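Local coordinates for protein IG hypothetical 16092 (Bacillus cereus ATCC 14579, PDB 1YQH) that is of unknown function but, as a UPF0045 (DUF77) family protein, may bind thiamine, at residues V8-K21 against A71-Y84. Numbering follows the deposited sequence.
Sequences VTMSFSVVPQAKTK and AGAEEVITSIKIHY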
ATOM      1  N   VAL A   8      11.567  10.073 -10.242  1.00 13.40           N
ATOM      2  CA  VAL A   8      10.609   9.041  -9.853  1.00 12.70           C
ATOM      3  C   VAL A   8       9.269   9.748  -9.643  1.00 11.77           C
ATOM      4  O   VAL A   8       9.197  10.981  -9.484  1.00 10.58           O
ATOM      5  CB  VAL A   8      11.010   8.234  -8.562  1.00 13.10           C
ATOM      6  CG1 VAL A   8      12.382   7.591  -8.726  1.00 14.04           C
ATOM      7  CG2 VAL A   8      10.963   9.100  -7.301  1.00 14.83           C
ATOM      8  N   THR A   9       8.205   8.963  -9.670  1.00 11.07           N
ATOM      9  CA  THR A   9       6.910   9.400  -9.198  1.00 11.77           C
ATOM     10  C   THR A   9       6.582   8.499  -7.990  1.00 11.80           C
ATOM     11  O   THR A   9       6.934   7.317  -7.975  1.00 10.90           O
ATOM     12  CB  THR A   9       5.866   9.304 -10.341  1.00 11.99           C
ATOM     13  OG1 THR A   9       6.274  10.177 -11.420  1.00 13.96           O
ATOM     14  CG2 THR A   9       4.487   9.726  -9.870  1.00 13.53           C
HETATM   15  N   MSE A  10       5.948   9.074  -6.977  1.00 12.25           N
HETATM   16  CA  MSE A  10       5.706   8.390  -5.716  1.00 14.75           C
HETATM   17  C   MSE A  10       4.359   8.871  -5.178  1.00 13.61           C
HETATM   18  O   MSE A  10       3.932   9.986  -5.490  1.00 13.50           O
HETATM   19  CB  MSE A  10       6.823   8.783  -4.747  1.00 14.65           C
HETATM   20  CG  MSE A  10       6.822   8.089  -3.412  1.00 17.32           C
HETATM   21 SE   MSE A  10       8.251   8.823  -2.328  1.00 22.82          SE
HETATM   22  CE  MSE A  10       9.815   8.234  -3.377  1.00 17.35           C
ATOM     23  N   SER A  11       3.666   8.024  -4.419  1.00 11.56           N
ATOM     24  CA  SER A  11       2.600   8.516  -3.574  1.00 11.06           C
ATOM     25  C   SER A  11       2.839   8.075  -2.151  1.00 10.74           C
ATOM     26  O   SER A  11       3.558   7.093  -1.904  1.00 11.24           O
ATOM     27  CB  SER A  11       1.218   8.062  -4.068  1.00 11.13           C
ATOM     28  OG  SER A  11       1.057   6.663  -3.939  1.00 12.48           O
ATOM     29  N   PHE A  12       2.265   8.808  -1.206  1.00 10.61           N
ATOM     30  CA  PHE A  12       2.386   8.406   0.184  1.00 10.49           C
ATOM     31  C   PHE A  12       1.212   8.909   0.984  1.00 10.43           C
ATOM     32  O   PHE A  12       0.510   9.857   0.588  1.00  9.86           O
ATOM     33  CB  PHE A  12       3.715   8.925   0.791  1.00 10.81           C
ATOM     34  CG  PHE A  12       3.641  10.339   1.331  1.00 10.90           C
ATOM     35  CD1 PHE A  12       3.527  10.569   2.709  1.00 12.07           C
ATOM     36  CD2 PHE A  12       3.688  11.441   0.469  1.00 11.41           C
ATOM     37  CE1 PHE A  12       3.460  11.862   3.225  1.00 11.75           C
ATOM     38  CE2 PHE A  12       3.625  12.740   0.977  1.00 10.55           C
ATOM     39  CZ  PHE A  12       3.510  12.958   2.354  1.00 11.29           C
ATOM     40  N   SER A  13       1.008   8.271   2.125  1.00  9.42           N
ATOM     41  CA  SER A  13       0.039   8.757   3.090  1.00 10.10           C
ATOM     42  C   SER A  13       0.550   8.505   4.499  1.00  9.79           C
ATOM     43  O   SER A  13       1.377   7.612   4.706  1.00 10.44           O
ATOM     44  CB  SER A  13      -1.315   8.079   2.865  1.00  9.77           C
ATOM     45  OG  SER A  13      -1.188   6.673   2.916  1.00 13.23           O
ATOM     46  N   VAL A  14       0.056   9.305   5.447  1.00  9.75           N
ATOM     47  CA  VAL A  14       0.330   9.105   6.875  1.00 10.12           C
ATOM     48  C   VAL A  14      -0.989   8.954   7.616  1.00 10.40           C
ATOM     49  O   VAL A  14      -1.932   9.728   7.395  1.00 11.36           O
ATOM     50  CB  VAL A  14       1.178  10.270   7.463  1.00 10.29           C
ATOM     51  CG1 VAL A  14       2.597  10.220   6.900  1.00 10.80           C
ATOM     52  CG2 VAL A  14       0.529  11.623   7.146  1.00 10.90           C
ATOM     53  N   VAL A  15      -1.083   7.931   8.459  1.00  9.90           N
ATOM     54  CA  VAL A  15      -2.269   7.735   9.292  1.00 10.49           C
ATOM     55  C   VAL A  15      -1.767   7.755  10.727  1.00 10.73           C
ATOM     56  O   VAL A  15      -1.147   6.787  11.188  1.00 11.01           O
ATOM     57  CB  VAL A  15      -2.978   6.409   9.011  1.00 11.12           C
ATOM     58  CG1 VAL A  15      -4.239   6.303   9.832  1.00 11.37           C
ATOM     59  CG2 VAL A  15      -3.282   6.269   7.523  1.00 11.91           C
ATOM     60  N   PRO A  16      -1.983   8.877  11.417  1.00 11.25           N
ATOM     61  CA  PRO A  16      -1.461   9.054  12.769  1.00 11.60           C
ATOM     62  C   PRO A  16      -2.412   8.594  13.865  1.00 11.94           C
ATOM     63  O   PRO A  16      -3.630   8.532  13.650  1.00 12.22           O
ATOM     64  CB  PRO A  16      -1.276  10.570  12.850  1.00 11.88           C
ATOM     65  CG  PRO A  16      -2.421  11.110  12.017  1.00 11.87           C
ATOM     66  CD  PRO A  16      -2.653  10.095  10.911  1.00 11.83           C
ATOM     67  N   GLN A  17      -1.838   8.257  15.017  1.00 11.95           N
ATOM     68  CA  GLN A  17      -2.591   8.098  16.255  1.00 12.81           C
ATOM     69  C   GLN A  17      -2.156   9.229  17.163  1.00 13.26           C
ATOM     70  O   GLN A  17      -0.963   9.355  17.486  1.00 13.63           O
ATOM     71  CB  GLN A  17      -2.273   6.762  16.924  1.00 12.76           C
ATOM     72  CG  GLN A  17      -2.700   5.555  16.125  1.00 13.71           C
ATOM     73  CD  GLN A  17      -4.209   5.439  15.999  1.00 15.85           C
ATOM     74  OE1 GLN A  17      -4.953   5.660  16.966  1.00 15.20           O
ATOM     75  NE2 GLN A  17      -4.664   5.066  14.813  1.00 16.41           N
ATOM     76  N   ALA A  18      -3.115  10.051  17.575  1.00 14.06           N
ATOM     77  CA  ALA A  18      -2.829  11.186  18.460  1.00 15.21           C
ATOM     78  C   ALA A  18      -3.851  11.248  19.595  1.00 16.45           C
ATOM     79  O   ALA A  18      -5.049  11.374  19.333  1.00 17.32           O
ATOM     80  CB  ALA A  18      -2.828  12.484  17.683  1.00 15.39           C
ATOM     81  N   LYS A  19      -3.364  11.207  20.837  1.00 16.95           N
ATOM     82  CA  LYS A  19      -4.228  11.187  22.030  1.00 18.30           C
ATOM     83  C   LYS A  19      -5.020  12.481  22.258  1.00 18.09           C
ATOM     84  O   LYS A  19      -6.114  12.437  22.818  1.00 18.69           O
ATOM     85  CB  LYS A  19      -3.421  10.851  23.302  1.00 18.29           C
ATOM     86  CG  LYS A  19      -2.890   9.411  23.399  1.00 19.77           C
ATOM     87  CD  LYS A  19      -1.785   9.308  24.454  1.00 21.34           C
ATOM     88  CE  LYS A  19      -1.154   7.924  24.517  1.00 26.14           C
ATOM     89  NZ  LYS A  19      -0.040   7.868  25.529  1.00 28.80           N
ATOM     90  N   THR A  20      -4.472  13.629  21.857  1.00 17.81           N
ATOM     91  CA  THR A  20      -5.137  14.912  22.141  1.00 17.79           C
ATOM     92  C   THR A  20      -5.302  15.832  20.933  1.00 17.43           C
ATOM     93  O   THR A  20      -5.506  17.036  21.094  1.00 16.94           O
ATOM     94  CB  THR A  20      -4.414  15.702  23.257  1.00 18.38           C
ATOM     95  OG1 THR A  20      -3.071  15.987  22.845  1.00 19.48           O
ATOM     96  CG2 THR A  20      -4.402  14.914  24.558  1.00 19.56           C
ATOM     97  N   LYS A  21      -5.207  15.270  19.726  1.00 17.10           N
ATOM     98  CA  LYS A  21      -5.365  16.050  18.499  1.00 17.08           C
ATOM     99  C   LYS A  21      -6.306  15.343  17.534  1.00 16.95           C
ATOM    100  O   LYS A  21      -6.367  14.108  17.508  1.00 16.39           O
ATOM    101  CB  LYS A  21      -4.009  16.259  17.793  1.00 17.93           C
ATOM    102  CG  LYS A  21      -2.871  16.797  18.672  1.00 18.49           C
ATOM    103  CD  LYS A  21      -3.099  18.253  19.092  1.00 22.73           C
ATOM    104  CE  LYS A  21      -1.968  18.762  19.993  1.00 23.45           C
ATOM    105  NZ  LYS A  21      -1.567  17.782  21.064  1.00 26.87           N
ATOM    106  N   ALA A  71       3.569  17.135  15.854  1.00 12.96           N
ATOM    107  CA  ALA A  71       2.232  17.698  16.014  1.00 13.11           C
ATOM    108  C   ALA A  71       1.416  17.000  17.119  1.00 13.39           C
ATOM    109  O   ALA A  71       0.291  17.416  17.425  1.00 14.87           O
ATOM    110  CB  ALA A  71       1.485  17.667  14.687  1.00 13.36           C
ATOM    111  N   GLY A  72       1.977  15.956  17.713  1.00 12.65           N
ATOM    112  CA  GLY A  72       1.297  15.243  18.798  1.00 12.94           C
ATOM    113  C   GLY A  72       0.948  13.782  18.558  1.00 12.46           C
ATOM    114  O   GLY A  72       0.386  13.129  19.443  1.00 12.76           O
ATOM    115  N   ALA A  73       1.269  13.244  17.384  1.00 11.96           N
ATOM    116  CA  ALA A  73       1.018  11.820  17.153  1.00 11.70           C
ATOM    117  C   ALA A  73       1.982  10.967  17.974  1.00 12.11           C
ATOM    118  O   ALA A  73       3.184  11.251  18.027  1.00 12.38           O
ATOM    119  CB  ALA A  73       1.124  11.462  15.652  1.00 11.07           C
ATOM    120  N   GLU A  74       1.442   9.936  18.619  1.00 12.30           N
ATOM    121  CA  GLU A  74       2.258   8.966  19.331  1.00 13.59           C
ATOM    122  C   GLU A  74       2.859   7.950  18.354  1.00 13.02           C
ATOM    123  O   GLU A  74       3.955   7.427  18.584  1.00 12.95           O
ATOM    124  CB  GLU A  74       1.427   8.285  20.423  1.00 14.43           C
ATOM    125  CG  GLU A  74       1.265   9.144  21.710  1.00 19.72           C
ATOM    126  CD  GLU A  74       0.314  10.359  21.572  1.00 25.68           C
ATOM    127  OE1 GLU A  74       0.643  11.450  22.104  1.00 28.94           O
ATOM    128  OE2 GLU A  74      -0.763  10.227  20.960  1.00 27.00           O
ATOM    129  N   GLU A  75       2.150   7.684  17.260  1.00 11.35           N
ATOM    130  CA  GLU A  75       2.663   6.788  16.225  1.00 11.87           C
ATOM    131  C   GLU A  75       2.033   7.111  14.887  1.00 10.88           C
ATOM    132  O   GLU A  75       1.011   7.795  14.820  1.00 10.47           O
ATOM    133  CB  GLU A  75       2.455   5.310  16.594  1.00 11.67           C
ATOM    134  CG  GLU A  75       0.984   4.892  16.733  1.00 13.31           C
ATOM    135  CD  GLU A  75       0.800   3.433  17.164  1.00 14.56           C
ATOM    136  OE1 GLU A  75       1.759   2.808  17.672  1.00 15.38           O
ATOM    137  OE2 GLU A  75      -0.331   2.914  17.009  1.00 19.77           O
ATOM    138  N   VAL A  76       2.643   6.609  13.819  1.00 10.57           N
ATOM    139  CA  VAL A  76       2.155   6.893  12.480  1.00 10.95           C
ATOM    140  C   VAL A  76       2.318   5.640  11.653  1.00 11.00           C
ATOM    141  O   VAL A  76       3.347   4.974  11.745  1.00 11.15           O
ATOM    142  CB  VAL A  76       2.995   8.014  11.789  1.00 11.63           C
ATOM    143  CG1 VAL A  76       2.414   8.350  10.416  1.00 12.44           C
ATOM    144  CG2 VAL A  76       3.103   9.264  12.663  1.00 11.56           C
ATOM    145  N   ILE A  77       1.306   5.327  10.845  1.00 10.42           N
ATOM    146  CA  ILE A  77       1.452   4.289   9.829  1.00 10.31           C
ATOM    147  C   ILE A  77       1.619   5.013   8.498  1.00 10.84           C
ATOM    148  O   ILE A  77       0.725   5.768   8.065  1.00 10.41           O
ATOM    149  CB  ILE A  77       0.232   3.345   9.773  1.00 11.05           C
ATOM    150  CG1 ILE A  77      -0.074   2.723  11.143  1.00 11.72           C
ATOM    151  CG2 ILE A  77       0.416   2.264   8.676  1.00 11.09           C
ATOM    152  CD1 ILE A  77       1.056   1.835  11.733  1.00 14.27           C
ATOM    153  N   THR A  78       2.770   4.805   7.865  1.00 10.44           N
ATOM    154  CA  THR A  78       3.111   5.542   6.654  1.00 10.87           C
ATOM    155  C   THR A  78       3.153   4.567   5.480  1.00 11.65           C
ATOM    156  O   THR A  78       3.805   3.535   5.562  1.00 13.02           O
ATOM    157  CB  THR A  78       4.466   6.286   6.844  1.00 11.16           C
ATOM    158  OG1 THR A  78       4.370   7.183   7.964  1.00 11.11           O
ATOM    159  CG2 THR A  78       4.872   7.088   5.584  1.00 11.89           C
ATOM    160  N   SER A  79       2.450   4.902   4.400  1.00 11.47           N
ATOM    161  CA  SER A  79       2.405   4.056   3.207  1.00 12.29           C
ATOM    162  C   SER A  79       3.088   4.812   2.072  1.00 12.00           C
ATOM    163  O   SER A  79       2.932   6.026   1.945  1.00 12.32           O
ATOM    164  CB  SER A  79       0.962   3.747   2.803  1.00 12.71           C
ATOM    165  OG  SER A  79       0.236   3.122   3.854  1.00 15.00           O
ATOM    166  N   ILE A  80       3.841   4.092   1.254  1.00 11.76           N
ATOM    167  CA  ILE A  80       4.569   4.692   0.144  1.00 12.61           C
ATOM    168  C   ILE A  80       4.430   3.766  -1.052  1.00 13.03           C
ATOM    169  O   ILE A  80       4.471   2.539  -0.897  1.00 13.08           O
ATOM    170  CB  ILE A  80       6.097   4.866   0.465  1.00 12.23           C
ATOM    171  CG1 ILE A  80       6.309   5.678   1.750  1.00 12.19           C
ATOM    172  CG2 ILE A  80       6.820   5.530  -0.718  1.00 12.99           C
ATOM    173  CD1 ILE A  80       7.728   5.631   2.324  1.00 12.59           C
ATOM    174  N   LYS A  81       4.233   4.348  -2.236  1.00 13.20           N
ATOM    175  CA  LYS A  81       4.343   3.583  -3.468  1.00 13.90           C
ATOM    176  C   LYS A  81       5.280   4.342  -4.406  1.00 13.29           C
ATOM    177  O   LYS A  81       5.122   5.556  -4.594  1.00 14.00           O
ATOM    178  CB  LYS A  81       2.981   3.406  -4.122  1.00 14.46           C
ATOM    179  CG  LYS A  81       2.924   2.224  -5.083  1.00 18.42           C
ATOM    180  CD  LYS A  81       1.492   1.920  -5.512  1.00 24.04           C
ATOM    181  CE  LYS A  81       0.711   1.086  -4.481  1.00 26.31           C
ATOM    182  NZ  LYS A  81       1.116  -0.358  -4.423  1.00 28.43           N
ATOM    183  N   ILE A  82       6.248   3.637  -4.972  1.00 12.23           N
ATOM    184  CA  ILE A  82       7.248   4.269  -5.830  1.00 11.42           C
ATOM    185  C   ILE A  82       7.191   3.641  -7.210  1.00 11.06           C
ATOM    186  O   ILE A  82       7.204   2.415  -7.327  1.00 10.61           O
ATOM    187  CB  ILE A  82       8.700   4.111  -5.288  1.00 11.47           C
ATOM    188  CG1 ILE A  82       8.795   4.549  -3.822  1.00 11.70           C
ATOM    189  CG2 ILE A  82       9.715   4.890  -6.156  1.00 12.32           C
ATOM    190  CD1 ILE A  82      10.125   4.195  -3.149  1.00 11.10           C
ATOM    191  N   HIS A  83       7.162   4.489  -8.248  1.00  9.59           N
ATOM    192  CA  HIS A  83       7.371   4.027  -9.619  1.00  9.99           C
ATOM    193  C   HIS A  83       8.802   4.375  -9.989  1.00  9.91           C
ATOM    194  O   HIS A  83       9.156   5.546 -10.157  1.00 10.24           O
ATOM    195  CB  HIS A  83       6.389   4.694 -10.604  1.00  9.88           C
ATOM    196  CG  HIS A  83       6.343   4.019 -11.942  1.00 10.41           C
ATOM    197  ND1 HIS A  83       5.223   4.029 -12.744  1.00 12.15           N
ATOM    198  CD2 HIS A  83       7.282   3.310 -12.612  1.00 12.33           C
ATOM    199  CE1 HIS A  83       5.479   3.365 -13.860  1.00 13.14           C
ATOM    200  NE2 HIS A  83       6.719   2.913 -13.802  1.00 10.86           N
ATOM    201  N   TYR A  84       9.631   3.337 -10.085  1.00  9.81           N
ATOM    202  CA  TYR A  84      11.065   3.482 -10.252  1.00 10.13           C
ATOM    203  C   TYR A  84      11.445   3.006 -11.654  1.00 10.56           C
ATOM    204  O   TYR A  84      11.241   1.843 -11.999  1.00 10.62           O
ATOM    205  CB  TYR A  84      11.757   2.641  -9.169  1.00 10.59           C
ATOM    206  CG  TYR A  84      13.255   2.766  -9.110  1.00 11.72           C
ATOM    207  CD1 TYR A  84      13.862   3.994  -8.822  1.00 14.38           C
ATOM    208  CD2 TYR A  84      14.070   1.652  -9.313  1.00 12.52           C
ATOM    209  CE1 TYR A  84      15.247   4.110  -8.759  1.00 14.93           C
ATOM    210  CE2 TYR A  84      15.467   1.762  -9.250  1.00 14.09           C
ATOM    211  CZ  TYR A  84      16.036   2.994  -8.967  1.00 13.61           C
ATOM    212  OH  TYR A  84      17.412   3.118  -8.894  1.00 15.71           O
TER
HETATM  213  O   HOH W   1      -0.634   4.834   5.749  1.00 17.55           O
HETATM  214  O   HOH W   2      -1.706  13.938  21.218  1.00 28.97           O
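Thr9 to Gln17 pair with Glu75 to His83 as antiparallel strands, their axes 4.5 Å apart at closest approach. Hydrogen-bonded pairs such as Ser13–Ser79 alternate with non-hydrogen-bonded pairs such as Phe12–Ile80. Ser79 N gives a bond of 2.9 Å to Ser13 O, and Ser13 N returns one to Ser79 O. At the far end Glu74 and Glu75 both face Gln17, a classic beta bulge. Gln17 N binds Glu75 O, and Gln17 O accepts from Glu74 N at 2.7 Å.

One face carries mostly apolar side chains. Selenomethionine Met10 has CG anti to its N (chi1 -175°), and this CG lies 3.7 Å from Ile80 CG2. A bend at chi3 lays its CE 3.8 Å from Ile82 CG1. Val14 CB meets Val76 CG1 at 3.7 Å. Helices 23-36 and 54-70 pack on this face, Phe12 touching both, in a ferredoxin-like alpha+beta sandwich. Strand 75-84 is an edge strand of the sheet within this chain, and an antiparallel strand of a second subunit continues the sheet beyond it.

The other face is more polar and lies against other subunits. A water bonds to Ile77 O and Ser79 OG, and weakly to Ser13 OG, whose stronger partner is Glu47. Gln17 CB rests 3.8 Å from Glu75 CG. Within the bulge, the Glu74 chain bends at chi2 (73°), and its OE2 accepts from Lys19 N at 2.8 Å on the syn side.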